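Long-range contact in alpha-galactosidase (Lactobacillus brevis, PDB 3MI6), which probably hydrolyses terminal, non-reducing alpha-D-galactose residues from alpha-galactosides, as a member of glycoside hydrolase family 36: residues D[100-114]-D[131-143]. Residues are numbered along the deposited sequence; the frame is centred on the assembly and turned at random.
Sequences ITELTYDHYQLLTGK and AQTLVVSFNDRIT
Strands 103-112 and 132-140 pair antiparallel at one margin of the large antiparallel sheet in the N-terminal domain, strand 103-112 being outermost within the chain and strand 146-154 flanking the other side of 132-140. From T104 with N139 to L111 with T133 the backbones bond in turn, weakly from T104 N and T133 N, and Q109 and V135 in both directions; V135 N reaches Q109 O at 2.9 Å almost straight (177°). The register slips by one residue between Y105 and H107, a beta bulge, where D106 N and H107 O bond to the O and N of S137. At the bulge D106 OD2 accepts H107 ND1 in the imidazole plane, and S137 CB lies over a face of that ring, 4.0 Å from its centroid, a CH-pi contact. The pair forms one edge of the beta-supersandwich N-terminal domain of family 36 enzymes, away from the predicted catalytic residues. Beside the bulge, Y105 CB packs on F138 CE2 (3.9 Å), while V136 CG1 meets the Y105 ring at its edge. At the end of strand 132-140, D140, its CG anti to the backbone N (chi1 -179°), swings OD1 across to E102 N at 2.7 Å, and its OD2 takes T143 OG1 on the anti lone pair. Shortened to an alanine here, the residue would probably leave E102 N and the T143 hydroxyl without their carboxylate partner. E102 OE1 meets the guanidinium edge of R141 in a salt bridge whose hydrogen bond from NE is long and weak (3.4 Å); E102 OE2 forms a salt bridge with K82 and accepts a hydrogen bond from the backbone N of T439 of the second subunit. At the far end T133 OG1 donates to G113 O in the carbonyl plane, 2.8 Å away.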
loop_
_atom_site.group_PDB
_atom_site.type_symbol
_atom_site.label_atom_id
_atom_site.label_comp_id
_atom_site.label_asym_id
_atom_site.label_seq_id
_atom_site.Cartn_x
_atom_site.Cartn_y
_atom_site.Cartn_z
ATOM N N ILE D 100 -11.689 -7.376 42.392
ATOM C CA ILE D 100 -10.248 -7.327 42.539
ATOM C C ILE D 100 -9.681 -8.710 42.826
ATOM O O ILE D 100 -10.276 -9.501 43.552
ATOM C CB ILE D 100 -9.828 -6.358 43.634
ATOM C CG1 ILE D 100 -10.481 -5.002 43.400
ATOM C CG2 ILE D 100 -8.330 -6.217 43.664
ATOM C CD1 ILE D 100 -10.505 -4.577 41.956
ATOM N N THR D 101 -8.534 -9.005 42.231
ATOM C CA THR D 101 -7.868 -10.268 42.476
ATOM C C THR D 101 -6.380 -10.062 42.580
ATOM O O THR D 101 -5.777 -9.442 41.713
ATOM C CB THR D 101 -8.157 -11.272 41.370
ATOM O OG1 THR D 101 -9.487 -11.769 41.535
ATOM C CG2 THR D 101 -7.194 -12.436 41.459
ATOM N N GLU D 102 -5.771 -10.571 43.641
ATOM C CA GLU D 102 -4.322 -10.433 43.768
ATOM C C GLU D 102 -3.607 -11.766 43.777
ATOM O O GLU D 102 -3.407 -12.361 44.832
ATOM C CB GLU D 102 -3.957 -9.627 45.004
ATOM C CG GLU D 102 -4.294 -8.173 44.862
ATOM C CD GLU D 102 -4.363 -7.465 46.181
ATOM O OE1 GLU D 102 -3.712 -7.939 47.137
ATOM O OE2 GLU D 102 -5.067 -6.434 46.264
ATOM N N LEU D 103 -3.228 -12.237 42.595
ATOM C CA LEU D 103 -2.489 -13.482 42.510
ATOM C C LEU D 103 -1.122 -13.340 43.156
ATOM O O LEU D 103 -0.483 -12.281 43.074
ATOM C CB LEU D 103 -2.338 -13.938 41.069
ATOM C CG LEU D 103 -3.631 -14.400 40.413
ATOM C CD1 LEU D 103 -3.339 -14.819 38.990
ATOM C CD2 LEU D 103 -4.249 -15.542 41.202
ATOM N N THR D 104 -0.698 -14.412 43.817
ATOM C CA THR D 104 0.595 -14.475 44.447
ATOM C C THR D 104 1.090 -15.893 44.298
ATOM O O THR D 104 0.456 -16.829 44.800
ATOM C CB THR D 104 0.500 -14.187 45.931
ATOM O OG1 THR D 104 -0.038 -12.876 46.131
ATOM C CG2 THR D 104 1.874 -14.262 46.552
ATOM N N TYR D 105 2.219 -16.044 43.604
ATOM C CA TYR D 105 2.864 -17.340 43.402
ATOM C C TYR D 105 3.097 -18.074 44.721
ATOM O O TYR D 105 3.426 -17.465 45.749
ATOM C CB TYR D 105 4.195 -17.152 42.654
ATOM C CG TYR D 105 5.080 -18.381 42.600
ATOM C CD1 TYR D 105 4.872 -19.373 41.650
ATOM C CD2 TYR D 105 6.133 -18.543 43.489
ATOM C CE1 TYR D 105 5.684 -20.500 41.590
ATOM C CE2 TYR D 105 6.956 -19.672 43.439
ATOM C CZ TYR D 105 6.724 -20.649 42.490
ATOM O OH TYR D 105 7.534 -21.765 42.435
ATOM N N ASP D 106 2.926 -19.388 44.685
ATOM C CA ASP D 106 3.184 -20.200 45.856
ATOM C C ASP D 106 4.195 -21.313 45.568
ATOM O O ASP D 106 5.171 -21.472 46.313
ATOM C CB ASP D 106 1.876 -20.769 46.418
ATOM C CG ASP D 106 2.104 -21.884 47.429
ATOM O OD1 ASP D 106 2.930 -21.698 48.358
ATOM O OD2 ASP D 106 1.447 -22.943 47.286
ATOM N N HIS D 107 3.971 -22.072 44.495
ATOM C CA HIS D 107 4.815 -23.222 44.193
ATOM C C HIS D 107 4.611 -23.698 42.772
ATOM O O HIS D 107 3.593 -23.395 42.163
ATOM C CB HIS D 107 4.498 -24.375 45.147
ATOM C CG HIS D 107 3.263 -25.143 44.786
ATOM N ND1 HIS D 107 2.005 -24.779 45.218
ATOM C CD2 HIS D 107 3.094 -26.272 44.051
ATOM C CE1 HIS D 107 1.116 -25.645 44.760
ATOM N NE2 HIS D 107 1.750 -26.561 44.049
ATOM N N TYR D 108 5.564 -24.470 42.259
ATOM C CA TYR D 108 5.451 -25.039 40.922
ATOM C C TYR D 108 5.694 -26.539 40.943
ATOM O O TYR D 108 6.222 -27.076 41.907
ATOM C CB TYR D 108 6.451 -24.384 39.970
ATOM C CG TYR D 108 7.835 -24.995 40.027
ATOM C CD1 TYR D 108 8.838 -24.418 40.783
ATOM C CD2 TYR D 108 8.133 -26.153 39.327
ATOM C CE1 TYR D 108 10.095 -24.978 40.835
ATOM C CE2 TYR D 108 9.376 -26.714 39.379
ATOM C CZ TYR D 108 10.354 -26.121 40.132
ATOM O OH TYR D 108 11.602 -26.679 40.190
ATOM N N GLN D 109 5.337 -27.205 39.854
ATOM C CA GLN D 109 5.573 -28.635 39.706
ATOM C C GLN D 109 5.963 -28.969 38.256
ATOM O O GLN D 109 5.453 -28.354 37.326
ATOM C CB GLN D 109 4.314 -29.382 40.111
ATOM C CG GLN D 109 4.382 -30.877 39.979
ATOM C CD GLN D 109 3.103 -31.528 40.481
ATOM O OE1 GLN D 109 2.034 -30.904 40.467
ATOM N NE2 GLN D 109 3.202 -32.785 40.922
ATOM N N LEU D 110 6.873 -29.925 38.065
ATOM C CA LEU D 110 7.342 -30.307 36.726
ATOM C C LEU D 110 7.089 -31.787 36.459
ATOM O O LEU D 110 7.653 -32.647 37.126
ATOM C CB LEU D 110 8.838 -30.016 36.570
ATOM C CG LEU D 110 9.395 -29.483 35.237
ATOM C CD1 LEU D 110 10.841 -29.928 35.062
ATOM C CD2 LEU D 110 8.564 -29.908 34.030
ATOM N N LEU D 111 6.240 -32.087 35.483
ATOM C CA LEU D 111 5.890 -33.468 35.191
ATOM C C LEU D 111 6.551 -33.889 33.904
ATOM O O LEU D 111 7.166 -33.083 33.219
ATOM C CB LEU D 111 4.371 -33.638 35.060
ATOM C CG LEU D 111 3.489 -33.193 36.238
ATOM C CD1 LEU D 111 2.019 -33.012 35.813
ATOM C CD2 LEU D 111 3.619 -34.150 37.433
ATOM N N THR D 112 6.423 -35.164 33.579
ATOM C CA THR D 112 6.930 -35.671 32.326
ATOM C C THR D 112 5.763 -36.080 31.444
ATOM O O THR D 112 4.722 -36.546 31.928
ATOM C CB THR D 112 7.881 -36.850 32.547
ATOM O OG1 THR D 112 9.186 -36.345 32.860
ATOM C CG2 THR D 112 7.966 -37.722 31.293
ATOM N N GLY D 113 5.938 -35.880 30.143
ATOM C CA GLY D 113 4.891 -36.154 29.180
ATOM C C GLY D 113 3.748 -35.172 29.332
ATOM O O GLY D 113 3.945 -34.009 29.689
ATOM N N LYS D 114 2.543 -35.661 29.082
ATOM C CA LYS D 114 1.363 -34.825 29.092
ATOM C C LYS D 114 0.141 -35.747 29.117
ATOM O O LYS D 114 0.015 -36.641 28.284
ATOM C CB LYS D 114 1.380 -33.909 27.853
ATOM C CG LYS D 114 0.093 -33.128 27.567
ATOM C CD LYS D 114 -0.188 -32.074 28.627
ATOM C CE LYS D 114 -1.283 -31.100 28.196
ATOM N NZ LYS D 114 -2.607 -31.730 28.102
ATOM N N ALA D 131 7.994 -34.608 25.676
ATOM C CA ALA D 131 7.139 -33.536 26.188
ATOM C C ALA D 131 7.260 -33.398 27.695
ATOM O O ALA D 131 7.670 -34.321 28.385
ATOM C CB ALA D 131 5.687 -33.734 25.782
ATOM N N GLN D 132 6.900 -32.227 28.197
ATOM C CA GLN D 132 6.975 -31.927 29.616
ATOM C C GLN D 132 5.797 -31.028 29.986
ATOM O O GLN D 132 5.372 -30.203 29.185
ATOM C CB GLN D 132 8.290 -31.207 29.942
ATOM C CG GLN D 132 9.570 -31.946 29.563
ATOM C CD GLN D 132 10.818 -31.294 30.160
ATOM O OE1 GLN D 132 11.331 -31.744 31.181
ATOM N NE2 GLN D 132 11.301 -30.226 29.531
ATOM N N THR D 133 5.257 -31.183 31.190
ATOM C CA THR D 133 4.208 -30.279 31.637
ATOM C C THR D 133 4.687 -29.545 32.875
ATOM O O THR D 133 5.121 -30.166 33.835
ATOM C CB THR D 133 2.876 -31.011 31.947
ATOM O OG1 THR D 133 2.546 -31.908 30.890
ATOM C CG2 THR D 133 1.742 -30.021 32.109
ATOM N N LEU D 134 4.618 -28.219 32.822
ATOM C CA LEU D 134 4.977 -27.338 33.925
ATOM C C LEU D 134 3.682 -26.781 34.486
ATOM O O LEU D 134 2.868 -26.251 33.733
ATOM C CB LEU D 134 5.841 -26.187 33.407
ATOM C CG LEU D 134 6.219 -25.089 34.409
ATOM C CD1 LEU D 134 7.227 -25.597 35.423
ATOM C CD2 LEU D 134 6.762 -23.858 33.726
ATOM N N VAL D 135 3.470 -26.916 35.793
ATOM C CA VAL D 135 2.271 -26.374 36.427
ATOM C C VAL D 135 2.645 -25.309 37.440
ATOM O O VAL D 135 3.311 -25.594 38.420
ATOM C CB VAL D 135 1.461 -27.448 37.158
ATOM C CG1 VAL D 135 0.173 -26.847 37.702
ATOM C CG2 VAL D 135 1.171 -28.608 36.249
ATOM N N VAL D 136 2.202 -24.082 37.216
ATOM C CA VAL D 136 2.624 -22.978 38.060
ATOM C C VAL D 136 1.451 -22.439 38.861
ATOM O O VAL D 136 0.617 -21.705 38.334
ATOM C CB VAL D 136 3.258 -21.842 37.225
ATOM C CG1 VAL D 136 3.617 -20.668 38.106
ATOM C CG2 VAL D 136 4.480 -22.346 36.510
ATOM N N SER D 137 1.406 -22.787 40.145
ATOM C CA SER D 137 0.241 -22.503 40.981
ATOM C C SER D 137 0.352 -21.184 41.748
ATOM O O SER D 137 1.412 -20.835 42.246
ATOM C CB SER D 137 -0.006 -23.671 41.934
ATOM O OG SER D 137 -0.081 -24.897 41.222
ATOM N N PHE D 138 -0.753 -20.448 41.812
ATOM C CA PHE D 138 -0.806 -19.193 42.549
ATOM C C PHE D 138 -1.956 -19.252 43.551
ATOM O O PHE D 138 -2.780 -20.162 43.508
ATOM C CB PHE D 138 -1.041 -18.007 41.601
ATOM C CG PHE D 138 0.008 -17.847 40.528
ATOM C CD1 PHE D 138 0.094 -18.747 39.476
ATOM C CD2 PHE D 138 0.886 -16.774 40.552
ATOM C CE1 PHE D 138 1.051 -18.591 38.496
ATOM C CE2 PHE D 138 1.834 -16.620 39.571
ATOM C CZ PHE D 138 1.916 -17.528 38.549
ATOM N N ASN D 139 -2.010 -18.269 44.445
ATOM C CA ASN D 139 -3.120 -18.116 45.371
ATOM C C ASN D 139 -3.463 -16.647 45.454
ATOM O O ASN D 139 -2.579 -15.787 45.448
ATOM C CB ASN D 139 -2.757 -18.612 46.781
ATOM C CG ASN D 139 -2.654 -20.131 46.874
ATOM O OD1 ASN D 139 -1.600 -20.673 47.217
ATOM N ND2 ASN D 139 -3.753 -20.819 46.582
ATOM N N ASP D 140 -4.754 -16.370 45.545
ATOM C CA ASP D 140 -5.254 -15.025 45.752
ATOM C C ASP D 140 -5.251 -14.628 47.241
ATOM O O ASP D 140 -5.925 -15.257 48.074
ATOM C CB ASP D 140 -6.665 -14.940 45.185
ATOM C CG ASP D 140 -7.273 -13.565 45.337
ATOM O OD1 ASP D 140 -6.522 -12.557 45.234
ATOM O OD2 ASP D 140 -8.511 -13.505 45.541
ATOM N N ARG D 141 -4.491 -13.585 47.566
ATOM C CA ARG D 141 -4.482 -13.008 48.910
ATOM C C ARG D 141 -5.856 -12.507 49.369
ATOM O O ARG D 141 -6.082 -12.314 50.563
ATOM C CB ARG D 141 -3.487 -11.844 48.993
ATOM C CG ARG D 141 -2.051 -12.216 48.646
ATOM C CD ARG D 141 -1.072 -11.113 49.035
ATOM N NE ARG D 141 -1.146 -9.952 48.152
ATOM C CZ ARG D 141 -0.169 -9.587 47.327
ATOM N NH1 ARG D 141 0.959 -10.296 47.285
ATOM N NH2 ARG D 141 -0.307 -8.510 46.557
ATOM N N ILE D 142 -6.767 -12.282 48.427
ATOM C CA ILE D 142 -8.070 -11.714 48.756
ATOM C C ILE D 142 -9.191 -12.745 48.948
ATOM O O ILE D 142 -10.035 -12.586 49.827
ATOM C CB ILE D 142 -8.526 -10.673 47.706
ATOM C CG1 ILE D 142 -7.529 -9.519 47.622
ATOM C CG2 ILE D 142 -9.903 -10.150 48.045
ATOM C CD1 ILE D 142 -7.973 -8.391 46.716
ATOM N N THR D 143 -9.218 -13.797 48.141
ATOM C CA THR D 143 -10.371 -14.685 48.185
ATOM C C THR D 143 -9.996 -16.117 48.486
ATOM O O THR D 143 -10.862 -16.926 48.806
ATOM C CB THR D 143 -11.175 -14.659 46.869
ATOM O OG1 THR D 143 -10.444 -15.346 45.842
ATOM C CG2 THR D 143 -11.444 -13.225 46.440
#